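Local coordinates for 49 protein (Murid herpesvirus 4, PDB 6A4V) that probably interacts with the host poly(ADP-ribose) polymerase 1 and thereby facilitates replication of this gammaherpesvirus, at residues 39-44 / 190-195; 64-69 / 255-260. One frame throughout, in Å; residues are numbered along the deposited sequence.

Interaction 1: residues 39-44 / 190-195; sequences FYYPSL and SYMYNF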
loop_
_atom_site.group_PDB
_atom_site.type_symbol
_atom_site.label_atom_id
_atom_site.label_comp_id
_atom_site.label_asym_id
_atom_site.label_seq_id
_atom_site.Cartn_x
_atom_site.Cartn_y
_atom_site.Cartn_z
ATOM N N PHE B 39 5.361 11.203 -0.363
ATOM C CA PHE B 39 4.662 12.221 0.348
ATOM C C PHE B 39 3.566 11.601 1.186
ATOM O O PHE B 39 2.986 10.568 0.843
ATOM C CB PHE B 39 4.122 13.258 -0.616
ATOM C CG PHE B 39 5.179 14.171 -1.190
ATOM C CD1 PHE B 39 5.720 15.194 -0.426
ATOM C CD2 PHE B 39 5.622 14.004 -2.494
ATOM C CE1 PHE B 39 6.730 15.992 -0.935
ATOM C CE2 PHE B 39 6.590 14.846 -3.023
ATOM C CZ PHE B 39 7.118 15.862 -2.250
ATOM N N TYR B 40 3.406 12.176 2.359
ATOM C CA TYR B 40 2.249 11.921 3.150
ATOM C C TYR B 40 1.096 12.500 2.319
ATOM O O TYR B 40 0.082 11.882 2.167
ATOM C CB TYR B 40 2.441 12.517 4.554
ATOM C CG TYR B 40 1.479 12.041 5.619
ATOM C CD1 TYR B 40 1.373 10.700 5.924
ATOM C CD2 TYR B 40 0.826 12.947 6.451
ATOM C CE1 TYR B 40 0.490 10.257 6.900
ATOM C CE2 TYR B 40 -0.005 12.530 7.475
ATOM C CZ TYR B 40 -0.185 11.171 7.684
ATOM O OH TYR B 40 -1.066 10.740 8.611
ATOM N N TYR B 41 1.310 13.714 1.802
ATOM C CA TYR B 41 0.548 14.233 0.719
ATOM C C TYR B 41 1.424 15.211 -0.039
ATOM O O TYR B 41 2.209 15.926 0.571
ATOM C CB TYR B 41 -0.734 14.934 1.209
ATOM C CG TYR B 41 -0.556 16.044 2.218
ATOM C CD1 TYR B 41 -0.431 17.370 1.800
ATOM C CD2 TYR B 41 -0.563 15.787 3.586
ATOM C CE1 TYR B 41 -0.247 18.400 2.704
ATOM C CE2 TYR B 41 -0.363 16.799 4.510
ATOM C CZ TYR B 41 -0.223 18.107 4.054
ATOM O OH TYR B 41 -0.067 19.132 4.907
ATOM N N PRO B 42 1.185 15.348 -1.358
ATOM C CA PRO B 42 1.816 16.376 -2.183
ATOM C C PRO B 42 1.066 17.702 -2.137
ATOM O O PRO B 42 -0.138 17.753 -1.721
ATOM C CB PRO B 42 1.675 15.686 -3.555
ATOM C CG PRO B 42 0.316 15.067 -3.503
ATOM C CD PRO B 42 0.160 14.570 -2.091
ATOM N N SER B 43 1.718 18.768 -2.598
ATOM C CA SER B 43 1.068 20.084 -2.753
ATOM C C SER B 43 0.240 20.104 -4.044
ATOM O O SER B 43 0.722 19.591 -5.081
ATOM C CB SER B 43 2.132 21.167 -2.846
ATOM O OG SER B 43 3.117 20.758 -3.808
ATOM N N LEU B 44 -0.920 20.764 -4.045
ATOM C CA LEU B 44 -1.631 21.073 -5.343
ATOM C C LEU B 44 -0.645 21.723 -6.320
ATOM O O LEU B 44 -0.670 21.456 -7.528
ATOM C CB LEU B 44 -2.839 21.990 -5.143
ATOM C CG LEU B 44 -4.070 21.339 -4.512
ATOM C CD1 LEU B 44 -5.028 22.386 -3.957
ATOM C CD2 LEU B 44 -4.795 20.435 -5.492
ATOM N N SER B 190 2.511 22.762 2.967
ATOM C CA SER B 190 2.044 22.666 1.566
ATOM C C SER B 190 1.959 21.193 1.188
ATOM O O SER B 190 1.001 20.820 0.476
ATOM C CB SER B 190 2.939 23.398 0.631
ATOM O OG SER B 190 2.968 24.774 0.968
ATOM N N TYR B 191 3.001 20.440 1.639
ATOM C CA TYR B 191 3.232 18.996 1.479
ATOM C C TYR B 191 3.686 18.455 2.830
ATOM O O TYR B 191 3.958 19.239 3.730
ATOM C CB TYR B 191 4.270 18.692 0.401
ATOM C CG TYR B 191 5.556 19.475 0.513
ATOM C CD1 TYR B 191 5.741 20.669 -0.159
ATOM C CD2 TYR B 191 6.581 19.024 1.299
ATOM C CE1 TYR B 191 6.934 21.371 -0.084
ATOM C CE2 TYR B 191 7.770 19.719 1.413
ATOM C CZ TYR B 191 7.953 20.892 0.716
ATOM O OH TYR B 191 9.146 21.537 0.846
ATOM N N MET B 192 3.688 17.120 2.958
ATOM C CA MET B 192 4.267 16.423 4.059
ATOM C C MET B 192 4.972 15.201 3.491
ATOM O O MET B 192 4.501 14.590 2.555
ATOM C CB MET B 192 3.251 15.964 5.111
ATOM C CG MET B 192 3.182 16.822 6.368
ATOM S SD MET B 192 4.641 16.818 7.432
ATOM C CE MET B 192 4.060 15.933 8.869
ATOM N N TYR B 193 6.148 14.898 4.036
ATOM C CA TYR B 193 6.783 13.636 3.722
ATOM C C TYR B 193 6.146 12.559 4.594
ATOM O O TYR B 193 5.625 12.843 5.661
ATOM C CB TYR B 193 8.291 13.742 3.911
ATOM C CG TYR B 193 8.922 14.567 2.827
ATOM C CD1 TYR B 193 9.114 14.013 1.578
ATOM C CD2 TYR B 193 9.372 15.863 3.045
ATOM C CE1 TYR B 193 9.663 14.747 0.542
ATOM C CE2 TYR B 193 9.929 16.606 2.014
ATOM C CZ TYR B 193 10.088 16.037 0.763
ATOM O OH TYR B 193 10.590 16.719 -0.302
ATOM N N ASN B 194 6.173 11.327 4.123
ATOM C CA ASN B 194 5.675 10.189 4.924
ATOM C C ASN B 194 6.794 9.638 5.833
ATOM O O ASN B 194 7.988 9.942 5.726
ATOM C CB ASN B 194 5.132 9.111 3.992
ATOM C CG ASN B 194 6.227 8.491 3.144
ATOM O OD1 ASN B 194 7.417 8.818 3.289
ATOM N ND2 ASN B 194 5.847 7.575 2.286
ATOM N N PHE B 195 6.405 8.790 6.762
ATOM C CA PHE B 195 7.286 8.220 7.753
ATOM C C PHE B 195 8.471 7.424 7.180
ATOM O O PHE B 195 9.581 7.545 7.648
ATOM C CB PHE B 195 6.440 7.287 8.593
ATOM C CG PHE B 195 7.191 6.567 9.656
ATOM C CD1 PHE B 195 8.108 7.229 10.444
ATOM C CD2 PHE B 195 6.909 5.235 9.922
ATOM C CE1 PHE B 195 8.784 6.547 11.443
ATOM C CE2 PHE B 195 7.573 4.568 10.933
ATOM C CZ PHE B 195 8.505 5.227 11.689
#
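F39 and Y193 carry their rings on the same kind of first torsion, CG anti to the carbonyl carbon in both (chi1 -74° in F39), and the two side chains run alongside each other in the same direction. Their planes are nearly parallel, 21° apart, yet slid so far that the rings barely overlap; what touches is F39 CE1, which sits over one face of Y193, 3.5 Å from Y193 CE1. The same corner of F39 also serves a second aromatic partner. Its edge is turned toward the face of Y191 in an offset edge-to-face pair, with F39 CE1 3.8 Å from Y191 CD2, so F39 links the two tyrosines into an aromatic cluster.

Next to this cluster the backbones form a classic beta bulge: Y40 and Y41 both face M192, and the register slips by one residue between F39 and Y41. M192 O receives Y40 N at 2.7 Å, the donor lying above the carbonyl plane, and also a weak bond from Y41 N. The return bond, M192 N to Y41 O (3.1 Å), is much straighter, 166° at the hydrogen. Y41 folds its ring back across M192, placing M192 N over the ring centre, 4.1 Å above the plane, while Y41 CE2 packs on M192 CB. Y41 OH is hydrogen-bonded to F189 O, which ties down the far end of that ring.

This short antiparallel pairing lies in a predominantly helical chain. M192 rests on L229, F230 and C233 of helix 213-235, and Y41 also reaches F238 and S242 of helix 238-262. Y40 OH bonds E86, just past helix 61-85, while S43 and N194 N-cap the helices that follow them, 44-57 and 195-203.

Interaction 2: residues 64-69 / 255-260; sequences ACLCKL and KELEAI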
loop_
_atom_site.group_PDB
_atom_site.type_symbol
_atom_site.label_atom_id
_atom_site.label_comp_id
_atom_site.label_asym_id
_atom_site.label_seq_id
_atom_site.Cartn_x
_atom_site.Cartn_y
_atom_site.Cartn_z
ATOM N N ALA B 64 -4.146 13.881 -22.655
ATOM C CA ALA B 64 -3.674 14.649 -21.530
ATOM C C ALA B 64 -4.578 14.387 -20.315
ATOM O O ALA B 64 -4.122 14.050 -19.224
ATOM C CB ALA B 64 -3.628 16.103 -21.933
ATOM N N CYS B 65 -5.885 14.387 -20.543
ATOM C CA CYS B 65 -6.854 14.230 -19.442
ATOM C C CYS B 65 -6.586 12.894 -18.740
ATOM O O CYS B 65 -6.548 12.796 -17.498
ATOM C CB CYS B 65 -8.266 14.405 -19.973
ATOM S SG CYS B 65 -9.475 14.607 -18.635
ATOM N N LEU B 66 -6.266 11.870 -19.535
ATOM C CA LEU B 66 -6.124 10.577 -19.015
ATOM C C LEU B 66 -4.860 10.461 -18.165
ATOM O O LEU B 66 -4.947 9.917 -17.066
ATOM C CB LEU B 66 -6.101 9.575 -20.152
ATOM C CG LEU B 66 -7.487 9.300 -20.685
ATOM C CD1 LEU B 66 -7.363 8.414 -21.909
ATOM C CD2 LEU B 66 -8.330 8.640 -19.600
ATOM N N CYS B 67 -3.729 10.979 -18.663
ATOM C CA CYS B 67 -2.516 11.040 -17.836
ATOM C C CYS B 67 -2.912 11.716 -16.511
ATOM O O CYS B 67 -2.634 11.228 -15.476
ATOM C CB CYS B 67 -1.399 11.782 -18.574
ATOM S SG CYS B 67 -0.925 11.021 -20.159
ATOM N N LYS B 68 -3.638 12.836 -16.589
ATOM C CA LYS B 68 -3.878 13.667 -15.447
ATOM C C LYS B 68 -4.642 12.836 -14.424
ATOM O O LYS B 68 -4.310 12.880 -13.226
ATOM C CB LYS B 68 -4.675 14.927 -15.805
ATOM C CG LYS B 68 -3.987 15.902 -16.748
ATOM C CD LYS B 68 -4.073 17.416 -16.379
ATOM C CE LYS B 68 -4.202 18.326 -17.597
ATOM N NZ LYS B 68 -5.366 19.251 -17.485
ATOM N N LEU B 69 -5.556 12.012 -14.940
ATOM C CA LEU B 69 -6.400 11.173 -14.200
ATOM C C LEU B 69 -5.617 10.045 -13.560
ATOM O O LEU B 69 -6.024 9.600 -12.502
ATOM C CB LEU B 69 -7.495 10.590 -15.095
ATOM C CG LEU B 69 -8.649 11.564 -15.354
ATOM C CD1 LEU B 69 -9.562 11.040 -16.443
ATOM C CD2 LEU B 69 -9.397 11.881 -14.070
ATOM N N LYS B 255 -15.289 14.158 -15.186
ATOM C CA LYS B 255 -16.415 14.782 -15.950
ATOM C C LYS B 255 -15.917 15.560 -17.172
ATOM O O LYS B 255 -16.553 15.466 -18.178
ATOM C CB LYS B 255 -17.314 15.612 -15.051
ATOM C CG LYS B 255 -18.413 14.722 -14.469
ATOM C CD LYS B 255 -18.783 15.083 -13.097
ATOM C CE LYS B 255 -19.561 14.006 -12.372
ATOM N NZ LYS B 255 -19.506 14.270 -10.907
ATOM N N GLU B 256 -14.771 16.249 -17.039
ATOM C CA GLU B 256 -14.144 16.907 -18.081
ATOM C C GLU B 256 -13.848 15.913 -19.200
ATOM O O GLU B 256 -14.154 16.207 -20.333
ATOM C CB GLU B 256 -12.843 17.573 -17.635
ATOM C CG GLU B 256 -12.031 18.055 -18.805
ATOM C CD GLU B 256 -10.723 18.778 -18.557
ATOM O OE1 GLU B 256 -10.454 19.671 -19.349
ATOM O OE2 GLU B 256 -9.945 18.408 -17.645
ATOM N N LEU B 257 -13.188 14.782 -18.882
ATOM C CA LEU B 257 -12.849 13.812 -19.897
ATOM C C LEU B 257 -14.109 13.372 -20.649
ATOM O O LEU B 257 -14.026 13.145 -21.832
ATOM C CB LEU B 257 -12.182 12.590 -19.264
ATOM C CG LEU B 257 -11.996 11.385 -20.207
ATOM C CD1 LEU B 257 -10.726 11.524 -21.005
ATOM C CD2 LEU B 257 -11.945 10.093 -19.451
ATOM N N GLU B 258 -15.220 13.119 -19.934
ATOM C CA GLU B 258 -16.442 12.655 -20.596
ATOM C C GLU B 258 -16.919 13.715 -21.616
ATOM O O GLU B 258 -17.427 13.402 -22.691
ATOM C CB GLU B 258 -17.605 12.411 -19.630
ATOM C CG GLU B 258 -17.418 11.349 -18.584
ATOM C CD GLU B 258 -18.646 11.197 -17.701
ATOM O OE1 GLU B 258 -19.266 12.243 -17.358
ATOM O OE2 GLU B 258 -18.992 10.032 -17.368
ATOM N N ALA B 259 -16.785 14.997 -21.270
ATOM C CA ALA B 259 -17.287 16.027 -22.156
ATOM C C ALA B 259 -16.427 16.055 -23.414
ATOM O O ALA B 259 -16.937 15.783 -24.527
ATOM C CB ALA B 259 -17.322 17.362 -21.472
ATOM N N ILE B 260 -15.146 16.354 -23.185
ATOM C CA ILE B 260 -14.092 16.323 -24.153
ATOM C C ILE B 260 -14.284 15.186 -25.151
ATOM O O ILE B 260 -14.052 15.369 -26.333
ATOM C CB ILE B 260 -12.740 16.209 -23.408
ATOM C CG1 ILE B 260 -12.310 17.578 -22.887
ATOM C CG2 ILE B 260 -11.659 15.582 -24.261
ATOM C CD1 ILE B 260 -10.951 17.569 -22.224
HETATM O O HOH W 1 -7.400 18.132 -19.158
#
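L257 reaches across an antiparallel helix pair to C65, L66 and L69, and its two methyl branches share the work. The axes of the two segments run at 163° to one another and approach to 9.9 Å, the arrangement of neighbouring helices in an antiparallel helical bundle. With CG of L257 anti to the backbone N (chi1 170°), the branched end extends toward helix 61-85. L257 CD1 lies 3.9 Å from C65 CB and also approaches L66 CG, whereas L257 CD2 meets L66 CD2 at 3.9 Å and L69 CD1 at 4.0 Å, so that L66 touches both branches. The side chains of both L66 and L69 meet L257 at a slant rather than running alongside it.

C65 sits closer to the opposing backbone. Its sulfur is directed at the base of L257, with C65 SG 3.4 Å from L257 CB, and these two residues also mark the nearest approach of the backbones, CA to CA 6.0 Å. Consistent with this, the small thiol lies against the root of the leucine while L66 and L69 engage its branches. The apolar layer continues beyond the pair: L66 and L69 touch L305 of helix 295-312, and L257 touches L279 and L282 of helix 274-289.

A polar border follows on the side of K68 and E256. The extended E256 side chain is hydrogen-bonded through OE2 to H253 on its own helix. K68 and E256 have opposite charges but make no direct ion pair; instead, one water accepts from K68 NZ at 2.9 Å and donates to E256 OE2 at 3.0 Å.

How the interactions relate
Along the chain the segments alternate: 39-44, 64-69, 190-195, then 255-260, so the two connections cross. Their centres are 24 Å apart and their nearest atoms about 10 Å apart, without touching. The centre of interaction 1 lies about 4 Å from the centre of the chain, that of interaction 2 about 27 Å. Helices 61-85 and 238-262 relate the two: they pack on each other in interaction 2, and both also contact side chains of segment 39-44. The N-terminal part of the chain is thus joined to later parts at two levels, by a short backbone pairing near the middle and by a helix-helix interface farther out.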